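Local coordinates for serine acetyltransferase 1, putative (Entamoeba histolytica, PDB 7BW9), which probably transfers an acetyl group to the hydroxyl of serine in the cysteine biosynthesis pathway, and binds cysteine, at residues N145-I148 with E149-E153; L154-N157 with I158-V161; G219-R222 with H223-G227. All coordinates share one frame; numbering follows the deposited sequence.

The three contacts are local, each formed within one unbroken run of chain, and they follow one another in sequence. Contacts 1 and 2 share helix 148-162: residues 145-153 span the link from helix 128-144 and the first turns, and residues 154-161 carry it nearly to its end, with centres about 13 Å apart. Contact 3 belongs to the left-handed beta-helical domain, where the loop before strand 225-226 meets bound cysteine. Its centre lies about 19 Å from that of contact 1 and about 22 Å from that of contact 2, touching neither. Strand 165-166, the first of the beta-helix, follows helix 148-162; contact 3, on a later coil, lines a ligand pocket between subunits.

Contact 1. Residues N145-I148 with E149-E153; sequences NGDI and EYSRE
Asp147 caps the start of helix 148-162, where its carboxylate reaches the backbone N-H groups of Tyr150 and Ser151. CG is placed for this roughly anti to the backbone N (chi1 155°). OD1 accepts from Tyr150 N through its syn lone pair at 2.7 Å, while OD2 takes a weak bond from Ser151 N at 3.1 Å. Asp147 OD2 also lies in the plane of the Tyr150 ring, at its edge, 3.5 Å from Tyr150 CD2; carboxylate and ring planes are only 16° apart. Ser151 returns a bond of its own. Its OG, set between its own backbone N and carbonyl carbon (chi1 64°), donates to Asp147 O at 2.7 Å in the carbonyl plane. Asp147 therefore binds the turn through its side chain and its backbone together. Just before it, Gly146 has positive phi and is the C-prime residue of a Schellman motif that closes helix 128-144, so one helix ends and the next begins within a few residues. Glu149 OE2 is hydrogen-bonded to Ser119 of the second subunit, and the Tyr150 hydroxyl to Glu37. Tyr150 packs on helix 58-79, Asp147 touches helix 82-94, and Ser151 lies on Tyr143 of helix 128-144.

Contact 2. Residues L154-N157 with I158-V161; sequences LMEN and IHSV
Glu156 and His159, one turn apart on the same face of helix 148-162, are joined by a nearly straight hydrogen bond in a buried setting. His159 ND1 donates to Glu156 OE1 at 2.8 Å (N-H...O angle 170°). The oxygen sits at the ring edge, almost exactly in the imidazole plane, yet the nitrogen meets the carboxylate on its syn side and somewhat out of its plane; the two flat groups are turned 68° apart. Glu156 CG is anti to the carbonyl carbon, beside the backbone N, and the bend at chi2 (-55°) brings the carboxylate alongside His159. Glu156 OE2 forms a salt bridge with Arg152 one turn earlier, so the carboxylate is held from two directions and its rotation restricted. On another face, Met155 CE lies 3.7 Å from Ile158 CG2. The backbone keeps ordinary helical bonding, as from His159 N to Met155 O at 2.9 Å. At the trimer interface, Ser160 OG is hydrogen-bonded to Val161 O of the second subunit and Val161 O to Ser160 OG of the third, and His159 packs on Val182 of the second. Met155 and Ile158 pack on helix 128-144, Asn157 on helix 36-45, and Glu156 and His159 on strand 165-166.

Contact 3. Residues G219-R222 with H223-G227; sequences GNKR and HPTIG. With CYS (cysteine), chain E.
Arg222 and His223 meet the bound cysteine side by side, Arg222 at the ligand's carboxylate and His223 near its sulfur. The guanidinium grips the carboxylate with two N-H groups: Arg222 NE donates to OXT of cysteine at 2.8 Å, nearly straight at 170°, and Arg222 NH2 donates to cysteine O, also at 2.8 Å. This is a bidentate pairing, with the carboxylate carbon in the guanidinium plane at its edge. His223 NE2 comes within 3.3 Å of the cysteine SG.

The two protein side chains also pack on each other. Arg222 CG lies over one face of the imidazole in a CH-pi contact, 3.8 Å from the ring centroid, while His223 CE1 sits over one face of the guanidinium, with the two planes 57° apart. Arg222 CG sits between the backbone N and the carbonyl carbon (chi1 59°), and from there the chain extends past the ring to the ligand.

In the next shell, Arg222 NH1 donates to Asn220 OD1 at 3.1 Å in the guanidinium plane, and NH2 also pairs with Glu188, which together fix the rotation of the group. His223 ND1 is bonded to Thr189, leaving NE2 facing the ligand. Lys221 NZ is modelled as donating to His223 O within the loop at 2.8 Å, and to Asn241 as well, though its end is placed doubtfully. Asp179 and Asp114 of the second subunit bond to the cysteine, so the pocket is shared between chains.

A guanidinium matched to a carboxylate suits recognition of the alpha-carboxylate of an amino acid, and the cysteine sulfur beside His223 may mark where the hydroxyl of serine would lie, consistent with cysteine occupying the serine site, as in related serine acetyltransferases.

Contact 1. Residues N145-I148 with E149-E153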
loop_
_atom_site.group_PDB
_atom_site.type_symbol
_atom_site.label_atom_id
_atom_site.label_comp_id
_atom_site.label_asym_id
_atom_site.label_seq_id
_atom_site.Cartn_x
_atom_site.Cartn_y
_atom_site.Cartn_z
ATOM N N ASN A 145 8.253 15.216 22.185
ATOM C CA ASN A 145 8.674 16.558 22.544
ATOM C C ASN A 145 7.728 17.629 22.025
ATOM O O ASN A 145 8.071 18.813 22.059
ATOM C CB ASN A 145 10.097 16.800 22.069
ATOM C CG ASN A 145 11.107 16.007 22.875
ATOM O OD1 ASN A 145 11.692 16.520 23.822
ATOM N ND2 ASN A 145 11.311 14.746 22.506
ATOM N N GLY A 146 6.538 17.246 21.575
ATOM C CA GLY A 146 5.427 18.170 21.430
ATOM C C GLY A 146 4.941 18.395 20.020
ATOM O O GLY A 146 3.929 19.090 19.846
ATOM N N ASP A 147 5.608 17.863 18.993
ATOM C CA ASP A 147 5.183 18.082 17.609
ATOM C C ASP A 147 4.271 16.935 17.198
ATOM O O ASP A 147 4.739 15.873 16.780
ATOM C CB ASP A 147 6.378 18.184 16.668
ATOM C CG ASP A 147 6.019 17.797 15.239
ATOM O OD1 ASP A 147 4.915 18.177 14.775
ATOM O OD2 ASP A 147 6.809 17.064 14.598
ATOM N N ILE A 148 2.963 17.138 17.305
ATOM C CA ILE A 148 2.066 16.056 16.927
ATOM C C ILE A 148 1.699 16.111 15.449
ATOM O O ILE A 148 1.334 15.077 14.878
ATOM C CB ILE A 148 0.805 16.036 17.809
ATOM C CG1 ILE A 148 -0.065 17.269 17.549
ATOM C CG2 ILE A 148 1.201 15.928 19.276
ATOM C CD1 ILE A 148 -1.307 17.316 18.394
ATOM N N GLU A 149 1.843 17.269 14.801
ATOM C CA GLU A 149 1.400 17.407 13.420
ATOM C C GLU A 149 2.429 16.855 12.439
ATOM O O GLU A 149 2.094 16.029 11.580
ATOM C CB GLU A 149 1.104 18.870 13.105
ATOM C CG GLU A 149 0.149 19.569 14.063
ATOM C CD GLU A 149 -1.300 19.586 13.589
ATOM O OE1 GLU A 149 -1.544 19.448 12.369
ATOM O OE2 GLU A 149 -2.198 19.750 14.446
ATOM N N TYR A 150 3.684 17.310 12.526
ATOM C CA TYR A 150 4.652 16.868 11.527
ATOM C C TYR A 150 5.038 15.408 11.736
ATOM O O TYR A 150 5.244 14.680 10.763
ATOM C CB TYR A 150 5.904 17.749 11.507
ATOM C CG TYR A 150 6.996 17.071 10.706
ATOM C CD1 TYR A 150 6.907 16.966 9.322
ATOM C CD2 TYR A 150 8.050 16.441 11.339
ATOM C CE1 TYR A 150 7.880 16.308 8.594
ATOM C CE2 TYR A 150 9.020 15.781 10.630
ATOM C CZ TYR A 150 8.938 15.712 9.265
ATOM O OH TYR A 150 9.930 15.044 8.589
ATOM N N SER A 151 5.146 14.956 12.993
ATOM C CA SER A 151 5.436 13.543 13.230
ATOM C C SER A 151 4.371 12.633 12.605
ATOM O O SER A 151 4.688 11.523 12.162
ATOM C CB SER A 151 5.576 13.277 14.730
ATOM O OG SER A 151 4.363 13.515 15.417
ATOM N N ARG A 152 3.121 13.104 12.528
ATOM C CA ARG A 152 2.060 12.322 11.896
ATOM C C ARG A 152 2.198 12.335 10.383
ATOM O O ARG A 152 2.093 11.289 9.729
ATOM C CB ARG A 152 0.687 12.854 12.310
ATOM C CG ARG A 152 -0.485 12.126 11.643
ATOM C CD ARG A 152 -0.636 10.700 12.185
ATOM N NE ARG A 152 -1.615 9.901 11.446
ATOM C CZ ARG A 152 -2.915 9.847 11.731
ATOM N NH1 ARG A 152 -3.411 10.559 12.735
ATOM N NH2 ARG A 152 -3.727 9.098 11.002
ATOM N N GLU A 153 2.408 13.525 9.808
ATOM C CA GLU A 153 2.711 13.643 8.386
ATOM C C GLU A 153 3.868 12.727 7.997
ATOM O O GLU A 153 3.803 12.000 6.997
ATOM C CB GLU A 153 3.037 15.102 8.052
ATOM C CG GLU A 153 3.143 15.414 6.568
ATOM C CD GLU A 153 3.678 16.826 6.307
ATOM O OE1 GLU A 153 2.870 17.783 6.297
ATOM O OE2 GLU A 153 4.908 16.980 6.136
#

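Contact 2. Residues L154-N157 with I158-V161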
loop_
_atom_site.group_PDB
_atom_site.type_symbol
_atom_site.label_atom_id
_atom_site.label_comp_id
_atom_site.label_asym_id
_atom_site.label_seq_id
_atom_site.Cartn_x
_atom_site.Cartn_y
_atom_site.Cartn_z
ATOM N N LEU A 154 4.936 12.744 8.793
ATOM C CA LEU A 154 6.067 11.853 8.547
ATOM C C LEU A 154 5.633 10.391 8.535
ATOM O O LEU A 154 5.962 9.638 7.609
ATOM C CB LEU A 154 7.140 12.096 9.603
ATOM C CG LEU A 154 8.390 11.245 9.523
ATOM C CD1 LEU A 154 9.047 11.420 8.151
ATOM C CD2 LEU A 154 9.336 11.683 10.662
ATOM N N MET A 155 4.867 9.969 9.547
ATOM C CA MET A 155 4.394 8.588 9.549
ATOM C C MET A 155 3.476 8.293 8.365
ATOM O O MET A 155 3.490 7.167 7.845
ATOM C CB MET A 155 3.682 8.262 10.862
ATOM C CG MET A 155 4.623 8.136 12.063
ATOM S SD MET A 155 6.152 7.261 11.712
ATOM C CE MET A 155 5.608 5.593 11.376
ATOM N N GLU A 156 2.668 9.269 7.920
ATOM C CA GLU A 156 1.807 8.997 6.767
ATOM C C GLU A 156 2.621 8.860 5.485
ATOM O O GLU A 156 2.234 8.101 4.588
ATOM C CB GLU A 156 0.736 10.080 6.602
ATOM C CG GLU A 156 -0.377 10.034 7.673
ATOM C CD GLU A 156 -1.091 8.681 7.776
ATOM O OE1 GLU A 156 -1.211 7.969 6.748
ATOM O OE2 GLU A 156 -1.563 8.340 8.887
ATOM N N ASN A 157 3.755 9.560 5.386
ATOM C CA ASN A 157 4.643 9.364 4.237
ATOM C C ASN A 157 5.101 7.914 4.137
ATOM O O ASN A 157 5.054 7.308 3.061
ATOM C CB ASN A 157 5.872 10.281 4.334
ATOM C CG ASN A 157 5.562 11.724 3.991
ATOM O OD1 ASN A 157 4.529 12.027 3.398
ATOM N ND2 ASN A 157 6.471 12.624 4.358
ATOM N N ILE A 158 5.581 7.347 5.249
ATOM C CA ILE A 158 6.102 5.981 5.210
ATOM C C ILE A 158 4.946 4.981 5.069
ATOM O O ILE A 158 5.101 3.930 4.430
ATOM C CB ILE A 158 7.001 5.713 6.444
ATOM C CG1 ILE A 158 7.826 4.433 6.270
ATOM C CG2 ILE A 158 6.196 5.624 7.752
ATOM C CD1 ILE A 158 8.640 4.399 5.016
ATOM N N HIS A 159 3.777 5.306 5.643
ATOM C CA HIS A 159 2.517 4.603 5.364
ATOM C C HIS A 159 2.255 4.476 3.868
ATOM O O HIS A 159 1.936 3.395 3.362
ATOM C CB HIS A 159 1.359 5.369 6.020
ATOM C CG HIS A 159 0.059 4.619 6.057
ATOM N ND1 HIS A 159 -1.150 5.249 6.275
ATOM C CD2 HIS A 159 -0.224 3.298 5.931
ATOM C CE1 HIS A 159 -2.121 4.351 6.278
ATOM N NE2 HIS A 159 -1.587 3.160 6.075
ATOM N N SER A 160 2.355 5.592 3.144
ATOM C CA SER A 160 2.043 5.577 1.722
ATOM C C SER A 160 2.984 4.655 0.948
ATOM O O SER A 160 2.576 4.055 -0.052
ATOM C CB SER A 160 2.097 7.007 1.175
ATOM O OG SER A 160 2.423 7.002 -0.195
ATOM N N VAL A 161 4.219 4.488 1.415
ATOM C CA VAL A 161 5.185 3.655 0.705
ATOM C C VAL A 161 5.179 2.189 1.164
ATOM O O VAL A 161 5.494 1.292 0.373
ATOM C CB VAL A 161 6.589 4.287 0.838
ATOM C CG1 VAL A 161 7.670 3.242 0.772
ATOM C CG2 VAL A 161 6.795 5.353 -0.257
#

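Contact 3. Residues G219-R222 with H223-G227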
loop_
_atom_site.group_PDB
_atom_site.type_symbol
_atom_site.label_atom_id
_atom_site.label_comp_id
_atom_site.label_asym_id
_atom_site.label_seq_id
_atom_site.Cartn_x
_atom_site.Cartn_y
_atom_site.Cartn_z
ATOM N N GLY A 219 -5.078 12.033 28.239
ATOM C CA GLY A 219 -4.263 10.947 28.819
ATOM C C GLY A 219 -4.939 9.591 28.724
ATOM O O GLY A 219 -4.537 8.684 29.429
ATOM N N ASN A 220 -5.905 9.454 27.825
ATOM C CA ASN A 220 -6.648 8.186 27.651
ATOM C C ASN A 220 -5.760 7.063 27.102
ATOM O O ASN A 220 -4.752 7.338 26.450
ATOM C CB ASN A 220 -7.762 8.362 26.620
ATOM C CG ASN A 220 -7.226 8.555 25.216
ATOM O OD1 ASN A 220 -6.955 7.597 24.507
ATOM N ND2 ASN A 220 -7.052 9.797 24.810
ATOM N N LYS A 221 -6.123 5.823 27.405
ATOM C CA LYS A 221 -5.459 4.677 26.758
ATOM C C LYS A 221 -6.592 3.952 26.027
ATOM O O LYS A 221 -7.447 3.388 26.686
ATOM C CB LYS A 221 -4.646 3.833 27.738
ATOM C CG LYS A 221 -4.131 2.539 27.141
ATOM C CD LYS A 221 -2.644 2.332 27.229
ATOM C CE LYS A 221 -2.207 1.019 26.626
ATOM N NZ LYS A 221 -3.285 0.009 26.685
ATOM N N ARG A 222 -6.623 4.041 24.709
ATOM C CA ARG A 222 -7.722 3.461 23.947
ATOM C C ARG A 222 -7.256 2.376 22.985
ATOM O O ARG A 222 -8.076 1.809 22.263
ATOM C CB ARG A 222 -8.469 4.561 23.180
ATOM C CG ARG A 222 -7.577 5.354 22.200
ATOM C CD ARG A 222 -8.310 6.573 21.607
ATOM N NE ARG A 222 -7.648 7.114 20.421
ATOM C CZ ARG A 222 -6.627 7.978 20.438
ATOM N NH1 ARG A 222 -6.139 8.431 21.594
ATOM N NH2 ARG A 222 -6.098 8.406 19.288
ATOM N N HIS A 223 -5.970 2.070 22.963
ATOM C CA HIS A 223 -5.341 1.083 22.103
ATOM C C HIS A 223 -4.650 0.075 22.999
ATOM O O HIS A 223 -4.432 0.346 24.182
ATOM C CB HIS A 223 -4.315 1.744 21.162
ATOM C CG HIS A 223 -4.897 2.805 20.282
ATOM N ND1 HIS A 223 -4.626 4.145 20.453
ATOM C CD2 HIS A 223 -5.751 2.728 19.230
ATOM C CE1 HIS A 223 -5.284 4.850 19.550
ATOM N NE2 HIS A 223 -5.971 4.014 18.789
ATOM N N PRO A 224 -4.283 -1.091 22.480
ATOM C CA PRO A 224 -3.751 -2.148 23.343
ATOM C C PRO A 224 -2.323 -1.902 23.800
ATOM O O PRO A 224 -1.518 -1.228 23.141
ATOM C CB PRO A 224 -3.809 -3.398 22.454
ATOM C CG PRO A 224 -4.809 -3.074 21.402
ATOM C CD PRO A 224 -4.636 -1.610 21.151
ATOM N N THR A 225 -2.024 -2.508 24.945
ATOM C CA THR A 225 -0.671 -2.711 25.460
ATOM C C THR A 225 -0.317 -4.182 25.325
ATOM O O THR A 225 -1.068 -5.049 25.796
ATOM C CB THR A 225 -0.578 -2.330 26.943
ATOM O OG1 THR A 225 -0.722 -0.921 27.096
ATOM C CG2 THR A 225 0.765 -2.769 27.546
ATOM N N ILE A 226 0.811 -4.480 24.688
ATOM C CA ILE A 226 1.220 -5.873 24.585
ATOM C C ILE A 226 2.597 -6.036 25.216
ATOM O O ILE A 226 3.430 -5.126 25.195
ATOM C CB ILE A 226 1.180 -6.388 23.128
ATOM C CG1 ILE A 226 2.373 -5.899 22.318
ATOM C CG2 ILE A 226 -0.115 -5.941 22.437
ATOM C CD1 ILE A 226 2.257 -6.256 20.850
ATOM N N GLY A 227 2.815 -7.197 25.823
ATOM C CA GLY A 227 4.034 -7.481 26.563
ATOM C C GLY A 227 5.184 -7.896 25.664
ATOM O O GLY A 227 5.193 -7.632 24.463
HETATM N N CYS E . -7.680 6.466 14.632
HETATM C CA CYS E . -8.602 5.956 15.681
HETATM C C CYS E . -8.075 6.338 17.072
HETATM O O CYS E . -7.024 6.967 17.128
HETATM C CB CYS E . -8.795 4.447 15.576
HETATM S SG CYS E . -7.278 3.478 15.765
HETATM O OXT CYS E . -8.711 6.029 18.040
#